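Long-range contacts in hyaluronidase (Streptomyces koganeiensis, PDB 4UFQ), which probably cleaves the glycosidic bonds of hyaluronan and forms an elongated, all-beta trimer related to phage tail-fibre hyaluronidases: residues T119-I124 and V136-T140; R127-D133 and V145-A150. All coordinates share one frame; numbering follows the deposited sequence. Where two conformers were deposited one is given.

Contact 1: T119-I124 and V136-T140; sequences TKGNLI and VVKGT. With SO4 (sulfate ion), chain Q.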
ATOM      1  N   THR B 119      -9.911  -0.377  13.264  1.00 25.29           N
ATOM      2  CA  THR B 119      -9.310  -1.652  13.585  1.00 23.91           C
ATOM      3  C   THR B 119      -8.179  -1.439  14.581  1.00 23.14           C
ATOM      4  O   THR B 119      -7.593  -0.352  14.671  1.00 23.88           O
ATOM      5  CB  THR B 119      -8.726  -2.362  12.355  1.00 23.47           C
ATOM      6  OG1 THR B 119      -8.202  -3.633  12.764  1.00 26.84           O
ATOM      7  CG2 THR B 119      -7.613  -1.557  11.686  1.00 23.90           C
ATOM      8  N   LYS B 120      -7.857  -2.492  15.318  0.55 29.72           N
ATOM      9  CA  LYS B 120      -6.719  -2.451  16.219  0.55 27.08           C
ATOM     10  C   LYS B 120      -5.448  -2.963  15.537  0.55 24.50           C
ATOM     11  O   LYS B 120      -4.352  -2.816  16.073  0.55 21.59           O
ATOM     12  CB  LYS B 120      -7.033  -3.222  17.505  0.55 31.98           C
ATOM     13  CG  LYS B 120      -8.126  -2.545  18.326  0.55 32.50           C
ATOM     14  CD  LYS B 120      -8.616  -3.401  19.480  0.55 54.61           C
ATOM     15  CE  LYS B 120      -9.674  -2.664  20.294  0.55 56.64           C
ATOM     16  NZ  LYS B 120     -10.822  -2.202  19.456  0.55 52.76           N
ATOM     17  N   GLY B 121      -5.589  -3.531  14.340  1.00 23.65           N
ATOM     18  CA  GLY B 121      -4.435  -4.011  13.588  1.00 21.50           C
ATOM     19  C   GLY B 121      -3.698  -2.990  12.729  1.00 20.33           C
ATOM     20  O   GLY B 121      -4.172  -1.873  12.510  1.00 21.66           O
ATOM     21  N   ASN B 122      -2.529  -3.383  12.223  1.00 21.96           N
ATOM     22  CA  ASN B 122      -1.725  -2.509  11.372  1.00 20.91           C
ATOM     23  C   ASN B 122      -2.491  -2.165  10.113  1.00 18.89           C
ATOM     24  O   ASN B 122      -3.142  -3.042   9.530  1.00 20.47           O
ATOM     25  CB  ASN B 122      -0.424  -3.188  10.943  1.00 19.33           C
ATOM     26  CG  ASN B 122       0.472  -3.532  12.094  1.00 19.38           C
ATOM     27  OD1 ASN B 122       0.671  -2.724  13.009  1.00 21.93           O
ATOM     28  ND2 ASN B 122       1.022  -4.741  12.067  1.00 22.47           N
ATOM     29  N   LEU B 123      -2.433  -0.912   9.688  1.00 18.91           N
ATOM     30  CA  LEU B 123      -3.055  -0.521   8.436  1.00 19.01           C
ATOM     31  C   LEU B 123      -2.206  -0.983   7.250  1.00 18.22           C
ATOM     32  O   LEU B 123      -2.738  -1.460   6.236  1.00 18.78           O
ATOM     33  CB  LEU B 123      -3.268   0.999   8.403  1.00 19.67           C
ATOM     34  CG  LEU B 123      -3.961   1.551   9.652  1.00 20.16           C
ATOM     35  CD1 LEU B 123      -4.251   3.053   9.454  1.00 21.21           C
ATOM     36  CD2 LEU B 123      -5.229   0.784   9.956  1.00 20.86           C
ATOM     37  N   ILE B 124      -0.889  -0.866   7.381  1.00 17.53           N
ATOM     38  CA  ILE B 124       0.048  -1.409   6.401  1.00 18.19           C
ATOM     39  C   ILE B 124       1.296  -1.836   7.158  1.00 18.23           C
ATOM     40  O   ILE B 124       1.712  -1.171   8.110  1.00 18.74           O
ATOM     41  CB  ILE B 124       0.361  -0.400   5.255  1.00 17.22           C
ATOM     42  CG1 ILE B 124       1.216  -1.062   4.178  1.00 19.71           C
ATOM     43  CG2 ILE B 124       1.003   0.873   5.824  1.00 18.56           C
ATOM     44  CD1 ILE B 124       1.305  -0.250   2.888  1.00 23.33           C
ATOM     45  N   VAL B 136       5.681   0.682   8.765  1.00 15.13           N
ATOM     46  CA  VAL B 136       4.447   0.218   9.385  1.00 16.09           C
ATOM     47  C   VAL B 136       3.618   1.413   9.833  1.00 16.21           C
ATOM     48  O   VAL B 136       4.152   2.412  10.342  1.00 16.30           O
ATOM     49  CB  VAL B 136       4.728  -0.743  10.556  1.00 16.43           C
ATOM     50  CG1 VAL B 136       5.468  -0.044  11.699  1.00 18.65           C
ATOM     51  CG2 VAL B 136       3.450  -1.397  11.071  1.00 19.52           C
ATOM     52  N   VAL B 137       2.318   1.329   9.587  1.00 16.12           N
ATOM     53  CA  VAL B 137       1.349   2.274  10.107  1.00 15.99           C
ATOM     54  C   VAL B 137       0.447   1.468  11.015  1.00 16.20           C
ATOM     55  O   VAL B 137      -0.272   0.575  10.557  1.00 17.07           O
ATOM     56  CB  VAL B 137       0.556   3.005   8.991  1.00 17.41           C
ATOM     57  CG1 VAL B 137      -0.376   4.054   9.599  1.00 18.39           C
ATOM     58  CG2 VAL B 137       1.458   3.662   7.967  1.00 17.72           C
ATOM     59  N   LYS B 138       0.527   1.726  12.314  1.00 19.52           N
ATOM     60  CA  LYS B 138      -0.296   1.030  13.289  1.00 16.84           C
ATOM     61  C   LYS B 138      -1.754   1.461  13.210  1.00 19.04           C
ATOM     62  O   LYS B 138      -2.079   2.509  12.654  1.00 19.27           O
ATOM     63  CB  LYS B 138       0.241   1.310  14.706  1.00 18.95           C
ATOM     64  CG  LYS B 138       1.781   1.156  14.897  1.00 17.93           C
ATOM     65  CD  LYS B 138       2.324  -0.230  14.617  1.00 18.75           C
ATOM     66  CE  LYS B 138       1.949  -1.268  15.645  1.00 20.27           C
ATOM     67  NZ  LYS B 138       2.326  -2.638  15.148  1.00 22.34           N
ATOM     68  N   GLY B 139      -2.634   0.660  13.792  1.00 20.45           N
ATOM     69  CA  GLY B 139      -4.031   1.037  13.939  1.00 20.19           C
ATOM     70  C   GLY B 139      -4.227   2.409  14.596  1.00 19.82           C
ATOM     71  O   GLY B 139      -5.183   3.118  14.296  1.00 21.68           O
ATOM     72  N   THR B 140      -3.351   2.775  15.526  1.00 20.93           N
ATOM     73  CA  THR B 140      -3.384   4.093  16.166  1.00 18.00           C
ATOM     74  C   THR B 140      -3.015   5.239  15.227  1.00 19.81           C
ATOM     75  O   THR B 140      -3.252   6.412  15.542  1.00 22.67           O
ATOM     76  CB  THR B 140      -2.350   4.154  17.298  1.00 20.39           C
ATOM     77  OG1 THR B 140      -1.066   3.826  16.748  1.00 21.22           O
ATOM     78  CG2 THR B 140      -2.711   3.185  18.425  1.00 21.59           C
TER
HETATM   79  S   SO4 Q1219       2.009  -6.989  14.859  1.00 33.93           S
HETATM   80  O1  SO4 Q1219       0.712  -7.300  14.253  1.00 37.80           O
HETATM   81  O2  SO4 Q1219       1.897  -7.040  16.321  1.00 33.90           O
HETATM   82  O3  SO4 Q1219       2.510  -5.685  14.411  1.00 33.04           O
HETATM   83  O4  SO4 Q1219       2.967  -8.021  14.462  1.00 42.51           O
HETATM   84  O   HOH W   1      -1.877  -1.795  15.231  1.00 22.89           O
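Asn-122 and Lys-138 run alongside each other with their polar ends on one side, and each end of the asparagine amide has its own partner. Asn-122 OD1 accepts from Lys-138 NZ at 2.7 Å, in the carbonyl plane and on a lone pair; bends at chi2 and chi3 (-61° and -71°) curl the lysine back to reach it. Lys-138 NZ also approaches sulfate O3, at 3.1 Å. Asn-122 ND2 donates almost straight to O3 of this sulfate, probably a crystallisation ion, and also to Gln-108 OE1 of the second subunit. Next to this polar pair the backbones join. Leu-123 N reaches Val-137 O at 2.8 Å, and Val-137 N returns a bond to Ile-124 O at 3.0 Å. Beside them Ile-124 CG2 packs on Val-137 CG2 (3.5 Å). Farther along, Gly-139 N is served by a water, which in turn donates to Lys-120 O. Thr-119 OG1 accepts from Gly-121 N at 3.1 Å, closing an ST turn, while the hydroxyl is also bonded to Ala-107 O of the second subunit. Gly-139 O takes Asn-128 and Asn-129 side chains of the third subunit. Two residues, Leu-123 and Ile-124, sit opposite the single Val-137, a classic beta bulge where an antiparallel strand pair gives way to loops within an intertwined trimer.

Contact 2: R127-D133 and V145-A150; sequences RNNTGLD and VGIDRA. With SO4 (sulfate ion), chain Q.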
ATOM      1  N   ARG B 127       7.434  -5.763   5.673  1.00 19.64           N
ATOM      2  CA  ARG B 127       8.354  -6.529   6.504  1.00 20.25           C
ATOM      3  C   ARG B 127       9.274  -7.387   5.659  1.00 23.10           C
ATOM      4  O   ARG B 127       9.061  -8.598   5.487  1.00 26.07           O
ATOM      5  CB  ARG B 127       7.567  -7.380   7.512  1.00 23.06           C
ATOM      6  CG  ARG B 127       6.920  -6.548   8.601  1.00 22.00           C
ATOM      7  CD  ARG B 127       5.969  -7.320   9.527  1.00 21.59           C
ATOM      8  NE  ARG B 127       5.627  -6.452  10.662  1.00 23.93           N
ATOM      9  CZ  ARG B 127       4.844  -6.780  11.684  1.00 32.67           C
ATOM     10  NH1 ARG B 127       4.291  -7.979  11.747  1.00 34.17           N
ATOM     11  NH2 ARG B 127       4.611  -5.893  12.650  1.00 31.32           N
ATOM     12  N   ASN B 128      10.319  -6.754   5.148  1.00 20.89           N
ATOM     13  CA  ASN B 128      11.264  -7.411   4.260  1.00 19.72           C
ATOM     14  C   ASN B 128      12.507  -7.885   5.000  1.00 21.64           C
ATOM     15  O   ASN B 128      12.984  -9.009   4.787  1.00 25.93           O
ATOM     16  CB  ASN B 128      11.653  -6.425   3.161  1.00 20.31           C
ATOM     17  CG  ASN B 128      12.333  -7.094   1.998  1.00 20.47           C
ATOM     18  OD1 ASN B 128      11.943  -8.180   1.590  1.00 22.43           O
ATOM     19  ND2 ASN B 128      13.379  -6.466   1.475  1.00 24.01           N
ATOM     20  N   ASN B 129      13.026  -7.020   5.872  1.00 21.93           N
ATOM     21  CA  ASN B 129      14.283  -7.289   6.562  1.00 21.00           C
ATOM     22  C   ASN B 129      14.092  -7.902   7.948  1.00 25.74           C
ATOM     23  O   ASN B 129      13.286  -7.418   8.748  1.00 25.69           O
ATOM     24  CB  ASN B 129      15.102  -6.001   6.613  1.00 26.15           C
ATOM     25  CG  ASN B 129      15.526  -5.560   5.233  1.00 25.68           C
ATOM     26  OD1 ASN B 129      16.326  -6.239   4.581  1.00 29.22           O
ATOM     27  ND2 ASN B 129      14.962  -4.459   4.756  1.00 23.10           N
ATOM     28  N   THR B 130      14.827  -8.984   8.208  1.00 29.44           N
ATOM     29  CA  THR B 130      14.645  -9.769   9.429  1.00 24.62           C
ATOM     30  C   THR B 130      14.756  -8.880  10.671  1.00 30.15           C
ATOM     31  O   THR B 130      15.667  -8.044  10.786  1.00 27.25           O
ATOM     32  CB  THR B 130      15.667 -10.915   9.510  1.00 35.35           C
ATOM     33  OG1 THR B 130      15.534 -11.749   8.353  1.00 65.20           O
ATOM     34  CG2 THR B 130      15.451 -11.762  10.761  1.00 33.57           C
ATOM     35  N   GLY B 131      13.799  -9.032  11.582  1.00 28.46           N
ATOM     36  CA  GLY B 131      13.828  -8.302  12.838  1.00 33.03           C
ATOM     37  C   GLY B 131      13.292  -6.878  12.779  1.00 27.89           C
ATOM     38  O   GLY B 131      13.185  -6.223  13.812  1.00 26.43           O
ATOM     39  N   LEU B 132      12.922  -6.409  11.587  1.00 22.34           N
ATOM     40  CA  LEU B 132      12.517  -5.010  11.412  1.00 22.09           C
ATOM     41  C   LEU B 132      11.104  -4.861  10.870  1.00 23.69           C
ATOM     42  O   LEU B 132      10.590  -5.730  10.160  1.00 24.41           O
ATOM     43  CB  LEU B 132      13.482  -4.280  10.456  1.00 24.82           C
ATOM     44  CG  LEU B 132      14.958  -4.259  10.873  1.00 27.18           C
ATOM     45  CD1 LEU B 132      15.807  -3.528   9.841  1.00 23.07           C
ATOM     46  CD2 LEU B 132      15.122  -3.617  12.252  1.00 27.86           C
ATOM     47  N   ASP B 133      10.489  -3.737  11.215  1.00 23.92           N
ATOM     48  CA  ASP B 133       9.365  -3.186  10.468  1.00 23.38           C
ATOM     49  C   ASP B 133       9.931  -2.106   9.558  1.00 18.81           C
ATOM     50  O   ASP B 133      10.239  -0.995  10.010  1.00 17.89           O
ATOM     51  CB  ASP B 133       8.323  -2.562  11.403  1.00 22.16           C
ATOM     52  CG  ASP B 133       7.102  -3.423  11.571  1.00 38.50           C
ATOM     53  OD1 ASP B 133       6.581  -3.921  10.552  1.00 40.58           O
ATOM     54  OD2 ASP B 133       6.658  -3.595  12.723  1.00 26.06           O
ATOM     55  N   VAL B 145       9.527   3.413  11.056  1.00 16.14           N
ATOM     56  CA  VAL B 145      10.429   3.289   9.911  1.00 13.69           C
ATOM     57  C   VAL B 145      11.736   2.672  10.420  1.00 17.55           C
ATOM     58  O   VAL B 145      12.543   3.364  11.046  1.00 16.26           O
ATOM     59  CB  VAL B 145      10.691   4.636   9.191  1.00 15.13           C
ATOM     60  CG1 VAL B 145      11.607   4.428   7.991  1.00 15.90           C
ATOM     61  CG2 VAL B 145       9.395   5.330   8.756  1.00 16.62           C
ATOM     62  N   GLY B 146      11.952   1.385  10.188  1.00 15.66           N
ATOM     63  CA  GLY B 146      13.134   0.715  10.701  1.00 16.21           C
ATOM     64  C   GLY B 146      13.092   0.388  12.183  1.00 17.51           C
ATOM     65  O   GLY B 146      14.131   0.087  12.778  1.00 18.68           O
ATOM     66  N   ILE B 147      11.914   0.433  12.797  1.00 18.69           N
ATOM     67  CA  ILE B 147      11.793   0.044  14.193  1.00 18.62           C
ATOM     68  C   ILE B 147      11.853  -1.477  14.298  1.00 20.11           C
ATOM     69  O   ILE B 147      11.705  -2.200  13.299  1.00 22.79           O
ATOM     70  CB  ILE B 147      10.480   0.595  14.847  1.00 17.63           C
ATOM     71  CG1 ILE B 147       9.237   0.028  14.137  1.00 17.70           C
ATOM     72  CG2 ILE B 147      10.487   2.120  14.834  1.00 19.06           C
ATOM     73  CD1 ILE B 147       7.935   0.373  14.841  1.00 19.68           C
ATOM     74  N   ASP B 148      12.076  -1.977  15.504  1.00 20.17           N
ATOM     75  CA  ASP B 148      12.070  -3.407  15.733  1.00 20.28           C
ATOM     76  C   ASP B 148      10.690  -3.949  15.365  1.00 20.87           C
ATOM     77  O   ASP B 148       9.670  -3.302  15.639  1.00 23.02           O
ATOM     78  CB  ASP B 148      12.388  -3.718  17.197  1.00 21.29           C
ATOM     79  CG  ASP B 148      13.815  -3.356  17.591  1.00 33.39           C
ATOM     80  OD1 ASP B 148      14.683  -3.213  16.708  1.00 29.11           O
ATOM     81  OD2 ASP B 148      14.068  -3.245  18.806  1.00 30.34           O
ATOM     82  N   ARG B 149      10.652  -5.121  14.741  1.00 22.19           N
ATOM     83  CA  ARG B 149       9.389  -5.654  14.241  1.00 23.80           C
ATOM     84  C   ARG B 149       8.384  -5.795  15.378  1.00 23.00           C
ATOM     85  O   ARG B 149       8.693  -6.342  16.443  1.00 24.70           O
ATOM     86  CB  ARG B 149       9.581  -7.003  13.539  1.00 27.83           C
ATOM     87  CG  ARG B 149       8.310  -7.493  12.847  1.00 30.48           C
ATOM     88  CD  ARG B 149       8.585  -8.659  11.928  1.00 31.22           C
ATOM     89  NE  ARG B 149       9.520  -8.306  10.860  1.00 28.14           N
ATOM     90  CZ  ARG B 149       9.828  -9.108   9.850  1.00 33.79           C
ATOM     91  NH1 ARG B 149       9.257 -10.299   9.771  1.00 31.68           N
ATOM     92  NH2 ARG B 149      10.694  -8.722   8.920  1.00 29.42           N
ATOM     93  N   ALA B 150       7.190  -5.273  15.129  1.00 22.85           N
ATOM     94  CA  ALA B 150       6.031  -5.356  16.028  1.00 23.55           C
ATOM     95  C   ALA B 150       6.125  -4.436  17.244  1.00 22.99           C
ATOM     96  O   ALA B 150       5.231  -4.426  18.094  1.00 25.69           O
ATOM     97  CB  ALA B 150       5.735  -6.811  16.456  1.00 24.62           C
TER
HETATM   98  S   SO4 Q1219       2.009  -6.989  14.859  1.00 33.93           S
HETATM   99  O1  SO4 Q1219       0.712  -7.300  14.253  1.00 37.80           O
HETATM  100  O2  SO4 Q1219       1.897  -7.040  16.321  1.00 33.90           O
HETATM  101  O3  SO4 Q1219       2.510  -5.685  14.411  1.00 33.04           O
HETATM  102  O4  SO4 Q1219       2.967  -8.021  14.462  1.00 42.51           O
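Arg-127 and Arg-149 cross with their guanidinium planes only 5° apart, yet each covers the other with carbon: Arg-127 CB sits 3.6 Å above the centre of the Arg-149 group, and Arg-149 CG lies over the rim of the Arg-127 group. Separate acceptors hold the two charges. Side-on, Arg-127 grips Asp-133, Arg-127 NE to Asp-133 OD1 at 2.7 Å and NH2 to the syn lone pair of OD2, so the carboxylate probably offsets much of the charge that the paired arginines bring together. Asp-133 OD2 also receives Ala-150 N at 3.0 Å, from above the carboxylate plane. Deeper in, the two backbones are joined directly: Asp-133 N bonds Ile-147 O at 2.9 Å, and Asp-133 O takes Gly-146 N. Asp-133 is thus matched by two residues in a G1 beta bulge, whose glycine, Gly-146, adopts a positive phi. Ile-147 CG1 meets Asp-133 CB there, with His-158 and Val-160 of strand 157-160 against the isoleucine. The outer side, round the type II turn from Asn-129 to Leu-132, is looser, with Thr-130 and Gly-131 exposed. Arg-149 N still bonds Gly-131 O well, at 2.9 Å, and a bend at chi3 (-61°) brings Arg-149 NE to Leu-132 O at 2.9 Å, but the bonds from NH2 to Asn-129 O and Leu-132 O are weak. Beyond the salt bridge, Arg-127 NH1 and NH2 extend to the sulfate, near the exposed Ala-150.

In the fold
Both contacts use strand 132-137, contact 1 at its end and contact 2 at its start, and their segments alternate along the chain. Contact 1 is the more buried, with aliphatic packing more prominent and two other subunits around it; contact 2 is partly exposed, and arginine and carboxylate chemistry stands out there beside its backbone bonds. They meet where Val-136 CG1 packs on Ile-147 CD1, and again at the sulfate, which Asn-122 and Arg-127 bind from the two contacts. Contacts between subunits link them too: Asn-128 and Asn-129, at and just before the turn of contact 2, have counterparts in a neighbouring subunit that bond Gly-139 of contact 1.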